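Local coordinates for CELL WALL surface anchor family protein (Streptococcus pneumoniae, PDB 2X9Z) that forms the repeating backbone subunit of the Streptococcus pneumoniae pilus, probably helping to build the long shaft that serves in cell adhesion, at residues E35-T40 against T111-Y116; K163-A168 against A177-D182. The protein carries 1 engineered substitution. One frame throughout, in Å; residues are numbered along the deposited sequence.

Interaction 1: residues E35-T40 against T111-Y116; sequences EYEIVT and TVKITY
Tyr36 and Tyr116 meet on one face of two neighbouring antiparallel strands, where the methylene of one residue lies over the ring of the other. CB of Tyr36 stands 3.5 Å from CZ of Tyr116, above one ring face and displaced toward the rim. With chi1 at 68°, CG of Tyr116 sits between its own backbone N and carbonyl carbon, and the ring folds toward Tyr36. The two rings lie nearly parallel, their planes 9° apart, yet are slid so far that they hardly overlap; the hydroxyl of Tyr116, rather than its ring, comes over the face of Tyr36. At the rim of Tyr116, CD1 of Ile38 touches CE2 at 4.2 Å. Phe91 packs edge-to-face with Tyr116, and Trp53 of strand 50-57 packs on Val112 and Ile114 on the same face.

Glu37, Val39, Lys113 and Thr115 point to the other face. Lys113, extended throughout, comes alongside the carboxylate of Glu37 (chi1 66°): its CE lies 3.3 Å from OE2, nearer than NZ, which makes a long salt bridge of 3.5 Å to OE2. Ala13 N binds OE1 and Gly11 N binds OE2, so backbone amides help fix the carboxylate. Farther along, CG1 of Val39 meets CG2 of Thr111 at 3.8 Å.

Six backbone hydrogen bonds join the strands, from 2.8 Å for Tyr36 N to Tyr116 O up to 3.2 Å for Tyr116 N to Tyr36 O. A water donates to the carbonyls of Ile38 and Val112 and bonds to Thr40 OG1, which also pairs with Trp53 NE1. The chemistry thus differs by face: aromatic and aliphatic packing with one bridging water around Tyr116 and Ile38, a charge pair on the face of Glu37 and Lys113, and between them a continuous backbone network holding two central strands of a pilin sheet in register.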
loop_
_atom_site.group_PDB
_atom_site.type_symbol
_atom_site.label_atom_id
_atom_site.label_comp_id
_atom_site.label_asym_id
_atom_site.label_seq_id
_atom_site.Cartn_x
_atom_site.Cartn_y
_atom_site.Cartn_z
ATOM N N GLU A 35 17.534 -1.193 -0.590
ATOM C CA GLU A 35 16.958 -1.399 -1.914
ATOM C C GLU A 35 15.775 -2.355 -1.861
ATOM O O GLU A 35 15.856 -3.433 -1.263
ATOM C CB GLU A 35 18.020 -1.926 -2.874
ATOM C CG GLU A 35 19.154 -0.941 -3.100
ATOM C CD GLU A 35 20.271 -1.530 -3.925
ATOM O OE1 GLU A 35 21.033 -2.359 -3.382
ATOM O OE2 GLU A 35 20.385 -1.164 -5.111
ATOM N N TYR A 36 14.685 -1.954 -2.513
ATOM C CA TYR A 36 13.428 -2.687 -2.501
ATOM C C TYR A 36 12.981 -3.095 -3.894
ATOM O O TYR A 36 13.344 -2.473 -4.891
ATOM C CB TYR A 36 12.328 -1.810 -1.909
ATOM C CG TYR A 36 12.399 -1.630 -0.409
ATOM C CD1 TYR A 36 13.113 -0.581 0.162
ATOM C CD2 TYR A 36 11.744 -2.505 0.437
ATOM C CE1 TYR A 36 13.169 -0.417 1.537
ATOM C CE2 TYR A 36 11.788 -2.344 1.796
ATOM C CZ TYR A 36 12.496 -1.304 2.347
ATOM O OH TYR A 36 12.531 -1.173 3.718
ATOM N N GLU A 37 12.149 -4.127 -3.944
ATOM C CA GLU A 37 11.493 -4.495 -5.186
ATOM C C GLU A 37 10.094 -5.044 -4.926
ATOM O O GLU A 37 9.836 -5.702 -3.905
ATOM C CB GLU A 37 12.333 -5.500 -5.971
ATOM C CG GLU A 37 12.486 -6.838 -5.290
ATOM C CD GLU A 37 13.420 -7.765 -6.038
ATOM O OE1 GLU A 37 13.234 -8.991 -5.946
ATOM O OE2 GLU A 37 14.346 -7.269 -6.714
ATOM N N ILE A 38 9.191 -4.749 -5.855
ATOM C CA ILE A 38 7.833 -5.265 -5.839
ATOM C C ILE A 38 7.677 -6.032 -7.148
ATOM O O ILE A 38 7.896 -5.474 -8.226
ATOM C CB ILE A 38 6.802 -4.112 -5.814
ATOM C CG1 ILE A 38 7.054 -3.165 -4.633
ATOM C CG2 ILE A 38 5.380 -4.661 -5.815
ATOM C CD1 ILE A 38 6.337 -1.852 -4.782
ATOM N N VAL A 39 7.327 -7.311 -7.053
ATOM C CA VAL A 39 7.179 -8.153 -8.231
ATOM C C VAL A 39 5.731 -8.624 -8.328
ATOM O O VAL A 39 5.180 -9.152 -7.350
ATOM C CB VAL A 39 8.127 -9.372 -8.176
ATOM C CG1 VAL A 39 7.840 -10.322 -9.319
ATOM C CG2 VAL A 39 9.589 -8.918 -8.189
ATOM N N THR A 40 5.117 -8.410 -9.492
ATOM C CA THR A 40 3.711 -8.748 -9.703
ATOM C C THR A 40 3.569 -9.618 -10.940
ATOM O O THR A 40 4.150 -9.325 -11.986
ATOM C CB THR A 40 2.856 -7.471 -9.877
ATOM O OG1 THR A 40 3.124 -6.581 -8.789
ATOM C CG2 THR A 40 1.371 -7.809 -9.894
ATOM N N THR A 111 5.416 -10.463 -15.982
ATOM C CA THR A 111 5.994 -10.098 -14.699
ATOM C C THR A 111 6.374 -8.633 -14.667
ATOM O O THR A 111 7.245 -8.197 -15.423
ATOM C CB THR A 111 7.251 -10.927 -14.419
ATOM O OG1 THR A 111 6.903 -12.318 -14.399
ATOM C CG2 THR A 111 7.861 -10.543 -13.085
ATOM N N VAL A 112 5.735 -7.877 -13.778
ATOM C CA VAL A 112 6.082 -6.473 -13.582
ATOM C C VAL A 112 7.005 -6.377 -12.380
ATOM O O VAL A 112 6.718 -6.958 -11.341
ATOM C CB VAL A 112 4.834 -5.594 -13.324
ATOM C CG1 VAL A 112 5.236 -4.124 -13.228
ATOM C CG2 VAL A 112 3.803 -5.789 -14.423
ATOM N N LYS A 113 8.115 -5.661 -12.525
ATOM C CA LYS A 113 9.016 -5.432 -11.407
ATOM C C LYS A 113 9.238 -3.935 -11.218
ATOM O O LYS A 113 9.565 -3.210 -12.163
ATOM C CB LYS A 113 10.354 -6.137 -11.645
ATOM C CG LYS A 113 11.375 -5.956 -10.526
ATOM C CD LYS A 113 12.597 -6.825 -10.793
ATOM C CE LYS A 113 13.733 -6.540 -9.840
ATOM N NZ LYS A 113 14.914 -7.365 -10.201
ATOM N N ILE A 114 9.040 -3.479 -9.990
ATOM C CA ILE A 114 9.256 -2.088 -9.630
ATOM C C ILE A 114 10.357 -2.065 -8.580
ATOM O O ILE A 114 10.279 -2.769 -7.570
ATOM C CB ILE A 114 7.987 -1.458 -9.036
ATOM C CG1 ILE A 114 6.847 -1.514 -10.054
ATOM C CG2 ILE A 114 8.258 -0.015 -8.576
ATOM C CD1 ILE A 114 5.492 -1.154 -9.460
ATOM N N THR A 115 11.402 -1.284 -8.825
ATOM C CA THR A 115 12.501 -1.181 -7.871
ATOM C C THR A 115 12.663 0.263 -7.422
ATOM O O THR A 115 12.323 1.201 -8.154
ATOM C CB THR A 115 13.830 -1.697 -8.460
ATOM O OG1 THR A 115 14.210 -0.884 -9.575
ATOM C CG2 THR A 115 13.696 -3.134 -8.933
ATOM N N TYR A 116 13.187 0.436 -6.214
ATOM C CA TYR A 116 13.438 1.764 -5.652
ATOM C C TYR A 116 14.243 1.591 -4.376
ATOM O O TYR A 116 14.459 0.472 -3.921
ATOM C CB TYR A 116 12.125 2.488 -5.338
ATOM C CG TYR A 116 11.347 1.867 -4.203
ATOM C CD1 TYR A 116 11.535 2.298 -2.887
ATOM C CD2 TYR A 116 10.436 0.844 -4.435
ATOM C CE1 TYR A 116 10.830 1.731 -1.829
ATOM C CE2 TYR A 116 9.718 0.272 -3.386
ATOM C CZ TYR A 116 9.926 0.719 -2.087
ATOM O OH TYR A 116 9.226 0.158 -1.051
HETATM O O HOH W 1 5.290 -5.033 -9.495
#

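Interaction 2: residues K163-A168 against A177-D182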
loop_
_atom_site.group_PDB
_atom_site.type_symbol
_atom_site.label_atom_id
_atom_site.label_comp_id
_atom_site.label_asym_id
_atom_site.label_seq_id
_atom_site.Cartn_x
_atom_site.Cartn_y
_atom_site.Cartn_z
ATOM N N LYS A 163 -14.840 8.193 7.189
ATOM C CA LYS A 163 -15.104 7.512 5.930
ATOM C C LYS A 163 -16.154 8.255 5.109
ATOM O O LYS A 163 -17.134 8.763 5.657
ATOM C CB LYS A 163 -15.569 6.085 6.203
ATOM C CG LYS A 163 -15.530 5.178 4.999
ATOM C CD LYS A 163 -15.918 3.772 5.397
ATOM C CE LYS A 163 -15.627 2.833 4.289
ATOM N NZ LYS A 163 -16.325 3.377 3.094
ATOM N N THR A 164 -15.925 8.338 3.802
ATOM C CA THR A 164 -16.941 8.825 2.872
ATOM C C THR A 164 -17.149 7.783 1.784
ATOM O O THR A 164 -16.321 6.893 1.604
ATOM C CB THR A 164 -16.551 10.165 2.210
ATOM O OG1 THR A 164 -15.244 10.055 1.635
ATOM C CG2 THR A 164 -16.557 11.311 3.219
ATOM N N TRP A 165 -18.246 7.909 1.047
ATOM C CA TRP A 165 -18.601 6.930 0.027
ATOM C C TRP A 165 -18.986 7.642 -1.268
ATOM O O TRP A 165 -19.738 8.616 -1.242
ATOM C CB TRP A 165 -19.791 6.093 0.491
ATOM C CG TRP A 165 -19.614 5.335 1.787
ATOM C CD1 TRP A 165 -19.687 5.838 3.065
ATOM C CD2 TRP A 165 -19.389 3.925 1.928
ATOM N NE1 TRP A 165 -19.517 4.820 3.984
ATOM C CE2 TRP A 165 -19.331 3.641 3.311
ATOM C CE3 TRP A 165 -19.241 2.873 1.016
ATOM C CZ2 TRP A 165 -19.132 2.347 3.798
ATOM C CZ3 TRP A 165 -19.031 1.593 1.504
ATOM C CH2 TRP A 165 -18.983 1.342 2.882
ATOM N N VAL A 166 -18.486 7.136 -2.392
ATOM C CA VAL A 166 -18.844 7.657 -3.710
ATOM C C VAL A 166 -19.087 6.515 -4.682
ATOM O O VAL A 166 -18.591 5.401 -4.481
ATOM C CB VAL A 166 -17.750 8.590 -4.293
ATOM C CG1 VAL A 166 -17.527 9.774 -3.366
ATOM C CG2 VAL A 166 -16.444 7.833 -4.527
ATOM N N ASP A 167 -19.844 6.787 -5.741
ATOM C CA ASP A 167 -20.020 5.778 -6.776
ATOM C C ASP A 167 -18.828 5.813 -7.737
ATOM O O ASP A 167 -17.853 6.536 -7.492
ATOM C CB ASP A 167 -21.388 5.877 -7.483
ATOM C CG ASP A 167 -21.578 7.167 -8.262
ATOM O OD1 ASP A 167 -20.573 7.797 -8.664
ATOM O OD2 ASP A 167 -22.752 7.529 -8.502
ATOM N N ALA A 168 -18.883 5.014 -8.798
ATOM C CA ALA A 168 -17.759 4.902 -9.720
ATOM C C ALA A 168 -17.349 6.239 -10.342
ATOM O O ALA A 168 -16.189 6.415 -10.733
ATOM C CB ALA A 168 -18.064 3.873 -10.815
ATOM N N ALA A 177 -22.259 -0.353 3.047
ATOM C CA ALA A 177 -22.285 -1.499 3.945
ATOM C C ALA A 177 -21.567 -1.162 5.223
ATOM O O ALA A 177 -20.781 -0.217 5.267
ATOM C CB ALA A 177 -21.624 -2.698 3.300
ATOM N N GLU A 178 -21.832 -1.941 6.263
ATOM C CA GLU A 178 -21.021 -1.879 7.466
ATOM C C GLU A 178 -19.562 -2.106 7.067
ATOM O O GLU A 178 -19.267 -2.990 6.263
ATOM C CB GLU A 178 -21.481 -2.940 8.462
ATOM C CG GLU A 178 -20.823 -2.807 9.816
ATOM C CD GLU A 178 -21.474 -3.684 10.869
ATOM O OE1 GLU A 178 -21.750 -4.862 10.573
ATOM O OE2 GLU A 178 -21.702 -3.199 12.000
ATOM N N ALA A 179 -18.652 -1.309 7.618
ATOM C CA ALA A 179 -17.247 -1.365 7.219
ATOM C C ALA A 179 -16.386 -1.720 8.414
ATOM O O ALA A 179 -16.471 -1.075 9.456
ATOM C CB ALA A 179 -16.805 -0.028 6.624
ATOM N N THR A 180 -15.574 -2.759 8.267
ATOM C CA THR A 180 -14.689 -3.190 9.340
ATOM C C THR A 180 -13.242 -2.878 8.973
ATOM O O THR A 180 -12.822 -3.086 7.837
ATOM C CB THR A 180 -14.862 -4.696 9.615
ATOM O OG1 THR A 180 -16.222 -4.949 9.992
ATOM C CG2 THR A 180 -13.939 -5.161 10.743
ATOM N N PHE A 181 -12.482 -2.377 9.945
ATOM C CA PHE A 181 -11.076 -2.048 9.735
ATOM C C PHE A 181 -10.225 -2.684 10.813
ATOM O O PHE A 181 -10.596 -2.689 11.980
ATOM C CB PHE A 181 -10.839 -0.534 9.797
ATOM C CG PHE A 181 -11.600 0.242 8.768
ATOM C CD1 PHE A 181 -12.946 0.528 8.949
ATOM C CD2 PHE A 181 -10.968 0.705 7.619
ATOM C CE1 PHE A 181 -13.648 1.257 7.996
ATOM C CE2 PHE A 181 -11.666 1.431 6.664
ATOM C CZ PHE A 181 -13.005 1.700 6.854
ATOM N N ASP A 182 -9.072 -3.200 10.419
ATOM C CA ASP A 182 -8.084 -3.625 11.389
ATOM C C ASP A 182 -7.072 -2.506 11.568
ATOM O O ASP A 182 -6.459 -2.043 10.600
ATOM C CB ASP A 182 -7.413 -4.908 10.921
ATOM C CG ASP A 182 -8.368 -6.082 10.925
ATOM O OD1 ASP A 182 -8.924 -6.390 12.001
ATOM O OD2 ASP A 182 -8.577 -6.688 9.857
#
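The carbonyl oxygen of Ala177 is approached by two carbons of Trp165, CZ2 and CH2, each 3.4 Å away. It meets the far end of the indole obliquely, and the contact is a close polar-to-aromatic one rather than a conventional hydrogen bond. Trp165 reaches it with CG placed beside its own backbone N (chi1 -58°), which carries the six-membered ring across the gap between two sheets. The same end of the indole touches the methyl of Ala179, CZ2 to CB being 4.4 Å.

Lys163, on the same strand, reaches over one face of the indole and supplies the rest of the contact. Its chain runs extended as far as CE and then bends at chi4 (-54°), bringing NZ 2.9 Å above the plane of the Trp165 ring, over its centre. That nitrogen is covalently joined to CG of Asn242 on strand 237-243, the intramolecular isopeptide cross-link known from Gram-positive pilins. The methylenes before the kink pack against Ala179 and Phe181: CE is 3.9 Å from CB of Ala179 and 3.8 Å from CZ of Phe181. CD comes in the plane of the phenyl ring, at its edge, so the lysine chain abuts the ring rim and does not lie over it. Tyr225 packs edge-to-face on Trp165. Glu219 touches both Lys163 and Phe181 and is probably the acid that, as in related pilins, promotes amide formation.

The strand axes are 11.1 Å apart, their N-to-C directions 132° from each other, as expected for opposed sheets of a Cna-B-like sandwich and not for paired neighbours. Between the two segments the chemistry is largely apolar: a lysine without a free amine, its nitrogen held in an amide over the face of the indole, packs on methyl and aromatic groups, which probably helps shield the cross-link from water.

How the interactions relate
From the N terminus, strand 4-9 comes to flank strand 33-42, and interaction 1 then closes a 70-residue excursion through strands 50-57, 61-72 and 90-95 and helix 97-103, pairing neighbours within the sheet that also holds 4-9 and 61-72. The chain goes on through strand 130-139 before strand 159-166 opens interaction 2, which closes a short eight-residue loop and packs the sheet of 159-166 and 237-243 on that of 179-185, 191-197 and 215-219. The two loops neither nest nor cross but follow in series. The centres of interactions 1 and 2 are about 30 Å apart, on opposite sides of the chain's centre. Late in the chain, strand 257-259 returns to join strands 26-27 and 130-139.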